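Local coordinates for peptide ABC transporter, peptide-binding protein (PDB 2D5W), which binds oligopeptides, here a pentapeptide, as the solute-binding component of an ABC transport system, and so probably delivers them for uptake across the membrane, at residues R70-D73 / K79-E82; W124-V129 / Y146-G151. All blocks are in the same frame, centred on the assembly; numbering follows the deposited sequence.

Interaction 1: R70-D73 / K79-E82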
ATOM      1  N   ARG A  70      17.606  17.219 -15.218  1.00 13.02           N
ATOM      2  CA  ARG A  70      17.468  18.510 -15.882  1.00 13.83           C
ATOM      3  C   ARG A  70      16.081  19.068 -15.608  1.00 14.79           C
ATOM      4  O   ARG A  70      15.072  18.434 -15.919  1.00 15.75           O
ATOM      5  CB  ARG A  70      17.675  18.375 -17.393  1.00 14.37           C
ATOM      6  CG  ARG A  70      19.108  18.096 -17.813  1.00 13.96           C
ATOM      7  CD  ARG A  70      19.206  17.943 -19.322  1.00 15.36           C
ATOM      8  NE  ARG A  70      18.424  16.803 -19.795  1.00 14.27           N
ATOM      9  CZ  ARG A  70      18.763  15.531 -19.606  1.00 13.72           C
ATOM     10  NH1 ARG A  70      17.984  14.563 -20.068  1.00 15.64           N
ATOM     11  NH2 ARG A  70      19.886  15.226 -18.969  1.00 15.43           N
ATOM     12  N   VAL A  71      16.039  20.253 -15.011  1.00 16.07           N
ATOM     13  CA  VAL A  71      14.776  20.906 -14.700  1.00 16.93           C
ATOM     14  C   VAL A  71      14.642  22.150 -15.562  1.00 17.59           C
ATOM     15  O   VAL A  71      15.514  23.022 -15.547  1.00 18.95           O
ATOM     16  CB  VAL A  71      14.709  21.328 -13.218  1.00 16.72           C
ATOM     17  CG1 VAL A  71      13.392  22.042 -12.942  1.00 18.53           C
ATOM     18  CG2 VAL A  71      14.851  20.112 -12.322  1.00 17.10           C
ATOM     19  N   THR A  72      13.557  22.229 -16.322  1.00 17.57           N
ATOM     20  CA  THR A  72      13.326  23.381 -17.178  1.00 19.96           C
ATOM     21  C   THR A  72      11.999  24.042 -16.828  1.00 19.44           C
ATOM     22  O   THR A  72      11.018  23.367 -16.516  1.00 18.52           O
ATOM     23  CB  THR A  72      13.318  22.980 -18.668  1.00 21.91           C
ATOM     24  OG1 THR A  72      12.327  21.971 -18.891  1.00 24.30           O
ATOM     25  CG2 THR A  72      14.680  22.437 -19.078  1.00 24.03           C
ATOM     26  N   ASP A  73      11.979  25.370 -16.864  1.00 19.23           N
ATOM     27  CA  ASP A  73      10.769  26.117 -16.553  1.00 19.77           C
ATOM     28  C   ASP A  73       9.867  26.167 -17.778  1.00 19.76           C
ATOM     29  O   ASP A  73      10.289  26.595 -18.851  1.00 21.20           O
ATOM     30  CB  ASP A  73      11.126  27.537 -16.111  1.00 23.07           C
ATOM     31  CG  ASP A  73      12.028  27.555 -14.894  1.00 25.68           C
ATOM     32  OD1 ASP A  73      11.648  26.954 -13.867  1.00 27.76           O
ATOM     33  OD2 ASP A  73      13.115  28.166 -14.964  1.00 29.97           O
ATOM     34  N   LYS A  79       7.264  23.100 -14.013  1.00 12.78           N
ATOM     35  CA  LYS A  79       8.527  22.601 -14.532  1.00 12.54           C
ATOM     36  C   LYS A  79       8.426  21.285 -15.281  1.00 12.10           C
ATOM     37  O   LYS A  79       7.438  20.552 -15.180  1.00 11.94           O
ATOM     38  CB  LYS A  79       9.504  22.388 -13.376  1.00 13.59           C
ATOM     39  CG  LYS A  79       9.648  23.559 -12.426  1.00 15.03           C
ATOM     40  CD  LYS A  79      10.347  23.119 -11.145  1.00 17.68           C
ATOM     41  CE  LYS A  79      10.600  24.289 -10.212  1.00 19.08           C
ATOM     42  NZ  LYS A  79       9.338  24.984  -9.849  1.00 20.19           N
ATOM     43  N   ARG A  80       9.490  21.000 -16.023  1.00 12.90           N
ATOM     44  CA  ARG A  80       9.640  19.764 -16.768  1.00 12.95           C
ATOM     45  C   ARG A  80      10.888  19.151 -16.148  1.00 13.00           C
ATOM     46  O   ARG A  80      11.911  19.824 -16.012  1.00 13.50           O
ATOM     47  CB  ARG A  80       9.900  20.047 -18.247  1.00 14.30           C
ATOM     48  CG  ARG A  80      10.229  18.817 -19.087  1.00 17.30           C
ATOM     49  CD  ARG A  80      10.842  19.243 -20.419  1.00 20.06           C
ATOM     50  NE  ARG A  80      11.189  18.120 -21.286  1.00 23.06           N
ATOM     51  CZ  ARG A  80      10.320  17.458 -22.044  1.00 23.58           C
ATOM     52  NH1 ARG A  80       9.040  17.803 -22.049  1.00 25.51           N
ATOM     53  NH2 ARG A  80      10.735  16.454 -22.806  1.00 25.93           N
ATOM     54  N   LEU A  81      10.792  17.895 -15.734  1.00 12.41           N
ATOM     55  CA  LEU A  81      11.937  17.212 -15.155  1.00 11.13           C
ATOM     56  C   LEU A  81      12.330  16.050 -16.050  1.00 11.05           C
ATOM     57  O   LEU A  81      11.477  15.257 -16.454  1.00 11.05           O
ATOM     58  CB  LEU A  81      11.614  16.664 -13.762  1.00 12.87           C
ATOM     59  CG  LEU A  81      12.671  15.696 -13.212  1.00 13.77           C
ATOM     60  CD1 LEU A  81      13.965  16.446 -12.922  1.00 16.20           C
ATOM     61  CD2 LEU A  81      12.150  15.021 -11.953  1.00 15.14           C
ATOM     62  N   GLU A  82      13.617  15.969 -16.373  1.00 11.99           N
ATOM     63  CA  GLU A  82      14.138  14.865 -17.172  1.00 11.96           C
ATOM     64  C   GLU A  82      15.137  14.141 -16.286  1.00 11.55           C
ATOM     65  O   GLU A  82      15.966  14.765 -15.620  1.00 11.69           O
ATOM     66  CB  GLU A  82      14.811  15.365 -18.455  1.00 13.65           C
ATOM     67  CG  GLU A  82      13.825  15.942 -19.462  1.00 17.24           C
ATOM     68  CD  GLU A  82      14.402  16.069 -20.860  1.00 20.67           C
ATOM     69  OE1 GLU A  82      13.661  16.514 -21.763  1.00 23.11           O
ATOM     70  OE2 GLU A  82      15.587  15.725 -21.060  1.00 20.91           O
TER
HETATM   71  O   HOH W   1       9.169  26.897 -12.370  1.00 21.05           O

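Interaction 2: W124-V129 / Y146-G151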
ATOM      1  N   TRP A 124       0.387   8.545 -14.947  1.00 12.08           N
ATOM      2  CA  TRP A 124       0.326   8.088 -16.320  1.00 12.72           C
ATOM      3  C   TRP A 124      -0.037   9.137 -17.357  1.00 13.28           C
ATOM      4  O   TRP A 124       0.103   8.906 -18.555  1.00 14.89           O
ATOM      5  CB  TRP A 124      -0.577   6.857 -16.399  1.00 12.03           C
ATOM      6  CG  TRP A 124       0.138   5.679 -15.812  1.00 11.54           C
ATOM      7  CD1 TRP A 124      -0.087   5.085 -14.601  1.00 11.80           C
ATOM      8  CD2 TRP A 124       1.289   5.037 -16.366  1.00 11.71           C
ATOM      9  NE1 TRP A 124       0.863   4.116 -14.368  1.00 11.96           N
ATOM     10  CE2 TRP A 124       1.719   4.066 -15.438  1.00 12.16           C
ATOM     11  CE3 TRP A 124       2.002   5.195 -17.563  1.00 12.50           C
ATOM     12  CZ2 TRP A 124       2.837   3.253 -15.668  1.00 11.73           C
ATOM     13  CZ3 TRP A 124       3.111   4.390 -17.792  1.00 13.17           C
ATOM     14  CH2 TRP A 124       3.517   3.431 -16.847  1.00 13.63           C
ATOM     15  N   GLU A 125      -0.478  10.301 -16.897  1.00 14.22           N
ATOM     16  CA  GLU A 125      -0.808  11.384 -17.810  1.00 15.99           C
ATOM     17  C   GLU A 125       0.394  12.297 -18.024  1.00 15.49           C
ATOM     18  O   GLU A 125       0.616  12.787 -19.132  1.00 18.31           O
ATOM     19  CB  GLU A 125      -1.973  12.215 -17.260  1.00 17.68           C
ATOM     20  CG  GLU A 125      -3.324  11.541 -17.367  1.00 23.99           C
ATOM     21  CD  GLU A 125      -3.812  11.440 -18.801  1.00 26.00           C
ATOM     22  OE1 GLU A 125      -4.829  10.756 -19.035  1.00 29.14           O
ATOM     23  OE2 GLU A 125      -3.183  12.052 -19.692  1.00 28.17           O
ATOM     24  N   ARG A 126       1.190  12.502 -16.979  1.00 13.46           N
ATOM     25  CA  ARG A 126       2.324  13.420 -17.073  1.00 13.75           C
ATOM     26  C   ARG A 126       3.723  12.819 -17.187  1.00 13.16           C
ATOM     27  O   ARG A 126       4.698  13.557 -17.292  1.00 13.22           O
ATOM     28  CB  ARG A 126       2.284  14.380 -15.881  1.00 16.18           C
ATOM     29  CG  ARG A 126       2.573  13.701 -14.567  1.00 15.35           C
ATOM     30  CD  ARG A 126       2.250  14.563 -13.349  1.00 15.47           C
ATOM     31  NE  ARG A 126       2.629  13.817 -12.156  1.00 13.14           N
ATOM     32  CZ  ARG A 126       3.878  13.716 -11.713  1.00 12.68           C
ATOM     33  NH1 ARG A 126       4.147  12.992 -10.638  1.00 13.79           N
ATOM     34  NH2 ARG A 126       4.851  14.381 -12.320  1.00 11.90           N
ATOM     35  N   VAL A 127       3.840  11.496 -17.169  1.00 12.69           N
ATOM     36  CA  VAL A 127       5.159  10.885 -17.272  1.00 13.50           C
ATOM     37  C   VAL A 127       5.326  10.144 -18.592  1.00 13.65           C
ATOM     38  O   VAL A 127       4.425   9.438 -19.042  1.00 16.56           O
ATOM     39  CB  VAL A 127       5.422   9.914 -16.100  1.00 14.60           C
ATOM     40  CG1 VAL A 127       6.841   9.360 -16.183  1.00 16.42           C
ATOM     41  CG2 VAL A 127       5.213  10.638 -14.778  1.00 17.06           C
ATOM     42  N   ASN A 128       6.487  10.326 -19.210  1.00 12.94           N
ATOM     43  CA  ASN A 128       6.800   9.681 -20.475  1.00 14.01           C
ATOM     44  C   ASN A 128       8.244   9.214 -20.445  1.00 13.25           C
ATOM     45  O   ASN A 128       8.984   9.512 -19.507  1.00 12.22           O
ATOM     46  CB  ASN A 128       6.585  10.658 -21.635  1.00 16.16           C
ATOM     47  CG  ASN A 128       5.119  10.844 -21.972  1.00 18.88           C
ATOM     48  OD1 ASN A 128       4.478   9.940 -22.509  1.00 20.92           O
ATOM     49  ND2 ASN A 128       4.578  12.013 -21.650  1.00 20.53           N
ATOM     50  N   VAL A 129       8.646   8.474 -21.468  1.00 12.79           N
ATOM     51  CA  VAL A 129      10.008   7.971 -21.535  1.00 12.49           C
ATOM     52  C   VAL A 129      10.602   8.173 -22.923  1.00 12.07           C
ATOM     53  O   VAL A 129       9.890   8.149 -23.929  1.00 13.28           O
ATOM     54  CB  VAL A 129      10.068   6.460 -21.166  1.00 12.03           C
ATOM     55  CG1 VAL A 129       9.347   5.626 -22.219  1.00 13.18           C
ATOM     56  CG2 VAL A 129      11.513   6.011 -21.028  1.00 13.10           C
ATOM     57  N   TYR A 146       7.112  17.538  -6.706  1.00 10.03           N
ATOM     58  CA  TYR A 146       8.213  17.574  -5.755  1.00 10.14           C
ATOM     59  C   TYR A 146       8.832  16.230  -5.396  1.00 10.78           C
ATOM     60  O   TYR A 146       9.990  16.174  -4.983  1.00 11.42           O
ATOM     61  CB  TYR A 146       7.763  18.282  -4.470  1.00  9.89           C
ATOM     62  CG  TYR A 146       6.959  17.417  -3.520  1.00  9.67           C
ATOM     63  CD1 TYR A 146       7.574  16.777  -2.444  1.00 10.26           C
ATOM     64  CD2 TYR A 146       5.590  17.231  -3.703  1.00  9.65           C
ATOM     65  CE1 TYR A 146       6.844  15.972  -1.573  1.00  9.75           C
ATOM     66  CE2 TYR A 146       4.851  16.425  -2.837  1.00  9.39           C
ATOM     67  CZ  TYR A 146       5.486  15.801  -1.779  1.00  9.08           C
ATOM     68  OH  TYR A 146       4.769  14.990  -0.926  1.00  9.71           O
ATOM     69  N   TYR A 147       8.070  15.154  -5.563  1.00  9.91           N
ATOM     70  CA  TYR A 147       8.543  13.819  -5.205  1.00 10.21           C
ATOM     71  C   TYR A 147       8.987  12.915  -6.349  1.00 10.79           C
ATOM     72  O   TYR A 147       9.287  11.743  -6.123  1.00 10.95           O
ATOM     73  CB  TYR A 147       7.454  13.097  -4.403  1.00 11.22           C
ATOM     74  CG  TYR A 147       6.116  12.941  -5.114  1.00 10.29           C
ATOM     75  CD1 TYR A 147       6.026  12.345  -6.375  1.00 12.02           C
ATOM     76  CD2 TYR A 147       4.931  13.324  -4.489  1.00 11.90           C
ATOM     77  CE1 TYR A 147       4.791  12.130  -6.987  1.00 12.25           C
ATOM     78  CE2 TYR A 147       3.692  13.111  -5.092  1.00 12.78           C
ATOM     79  CZ  TYR A 147       3.628  12.513  -6.338  1.00 11.58           C
ATOM     80  OH  TYR A 147       2.410  12.277  -6.931  1.00 12.99           O
ATOM     81  N   ASP A 148       9.051  13.438  -7.567  1.00 10.45           N
ATOM     82  CA  ASP A 148       9.416  12.601  -8.707  1.00 11.22           C
ATOM     83  C   ASP A 148      10.790  11.927  -8.668  1.00 12.20           C
ATOM     84  O   ASP A 148      10.986  10.897  -9.319  1.00 12.93           O
ATOM     85  CB  ASP A 148       9.237  13.395 -10.002  1.00 10.64           C
ATOM     86  CG  ASP A 148       7.769  13.615 -10.350  1.00 10.53           C
ATOM     87  OD1 ASP A 148       7.474  14.526 -11.148  1.00 10.77           O
ATOM     88  OD2 ASP A 148       6.906  12.866  -9.834  1.00 11.87           O
ATOM     89  N   THR A 149      11.733  12.480  -7.911  1.00 11.96           N
ATOM     90  CA  THR A 149      13.059  11.867  -7.826  1.00 13.72           C
ATOM     91  C   THR A 149      13.157  10.873  -6.672  1.00 14.80           C
ATOM     92  O   THR A 149      14.180  10.208  -6.512  1.00 15.84           O
ATOM     93  CB  THR A 149      14.178  12.919  -7.642  1.00 13.44           C
ATOM     94  OG1 THR A 149      13.986  13.616  -6.407  1.00 15.55           O
ATOM     95  CG2 THR A 149      14.181  13.909  -8.798  1.00 14.18           C
ATOM     96  N   TYR A 150      12.094  10.770  -5.877  1.00 13.07           N
ATOM     97  CA  TYR A 150      12.070   9.859  -4.730  1.00 13.23           C
ATOM     98  C   TYR A 150      12.013   8.389  -5.151  1.00 13.39           C
ATOM     99  O   TYR A 150      11.084   7.968  -5.838  1.00 15.65           O
ATOM    100  CB  TYR A 150      10.860  10.143  -3.836  1.00 12.22           C
ATOM    101  CG  TYR A 150      10.817  11.498  -3.154  1.00 12.46           C
ATOM    102  CD1 TYR A 150       9.790  11.796  -2.261  1.00 12.34           C
ATOM    103  CD2 TYR A 150      11.777  12.482  -3.407  1.00 13.44           C
ATOM    104  CE1 TYR A 150       9.710  13.030  -1.635  1.00 12.59           C
ATOM    105  CE2 TYR A 150      11.705  13.732  -2.779  1.00 14.01           C
ATOM    106  CZ  TYR A 150      10.666  13.994  -1.895  1.00 13.61           C
ATOM    107  OH  TYR A 150      10.566  15.212  -1.262  1.00 15.11           O
ATOM    108  N   GLY A 151      13.000   7.608  -4.723  1.00 12.76           N
ATOM    109  CA  GLY A 151      13.018   6.197  -5.062  1.00 12.50           C
ATOM    110  C   GLY A 151      12.045   5.395  -4.213  1.00 12.73           C
ATOM    111  O   GLY A 151      11.498   5.913  -3.242  1.00 12.98           O
TER
HETATM  112  O   HOH W   2       1.851  11.379  -9.617  1.00 14.60           O

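Interaction 1: R70-D73 / K79-E82
Arg70 to Asp73 runs antiparallel to Lys79 to Glu82, the strand axes at 162°, with hydrogen-bonded pairs Arg70–Glu82 and Thr72–Arg80 alternating with non-hydrogen-bonded pairs Val71–Leu81 and Asp73–Lys79. On the face carrying Arg70 and Glu82, a bend at chi3 (-63°) turns the guanidinium toward the Glu82 side chain. Its NE–NH1 side then faces a single carboxylate oxygen: Arg70 NH1 reaches the anti lone pair of Glu82 OE2 at 2.8 Å, while NE gives a longer bond from above the carboxylate plane. The two flat groups stand almost perpendicular. OE2 also pairs with Arg130. Glu82 OE1 takes NE and NH2 of Arg80 on its anti side, the NE bond being 3.0 Å, though Arg80's stronger partner is Glu142, through NH1. A glutamine in place of Glu82 would probably leave Arg70, Arg80 and Arg130 without the negative charge that they share. Thr72 OG1 lies beside the Arg80 chain, 3.2 Å from Arg80 CB. On the other face Val71 CG2 meets Leu81 CD1 at 3.8 Å, and a water joins Asp73 OD1 to Lys79 NZ, 5.0 Å apart. This is a beta hairpin at the border of a four-stranded antiparallel sheet, braced by a cross-strand salt-bridge network.

Interaction 2: W124-V129 / Y146-G151
Asp148 OD1 accepts Arg126 NH2 at 2.9 Å and also the backbone NH of Tyr145, so this buried oxygen is gripped from the arginine and from its own loop. Beside it, Arg126 NH1 reaches Asp148 OD2 in a nearly straight bond, 174° at the hydrogen. Both oxygens offer their syn lone pairs, and the planes of the two groups are only 14° apart: this is the end-on, bidentate arginine–carboxylate pair, nearly coplanar and met edge to edge. Arg126 CG sits between the backbone N and the carbonyl carbon (chi1 69°), and from there the chain runs extended to NE, carrying the guanidinium across to the loop. The pair thus ties the end of helix 121-126, where strand 127-131 begins, to the type I beta turn from Tyr147 to Tyr150. The remaining N-H groups are also engaged: NE pairs with Asp122, and NH2 has a second acceptor in Pro143 O. These partners probably fix the rotation of the guanidinium. Tyr147 CE1 approaches Arg126 NH1 to 3.8 Å, near the guanidinium plane. A water accepts from Arg126 NH1 at 3.0 Å and donates to Tyr147 OH at 2.9 Å, and that hydroxyl is hydrogen-bonded to Asp475 as well.

Both interactions reach the same antiparallel sheet, but at different depths. Interaction 1 is a surface contact, its centre about 29 Å from the centre of the chain, between neighbouring strands close in sequence; interaction 2 is buried, its centre about 18 Å from the centre of the chain, and joins a helix-to-strand junction to a loop. Strand 69-75 borders the sheet on one side and strand 127-131 on the other. Each contact uses arginine–carboxylate pairing, yet the style changes with place: side-on grips and a carboxylate shared by three arginines outside, a nearly coplanar pair inside. They meet directly where Leu81 CD2 packs on Asp148 CB and Thr149 CG2, both at 3.9 Å, so Leu81 of the hairpin packs against the turn that carries Asp148.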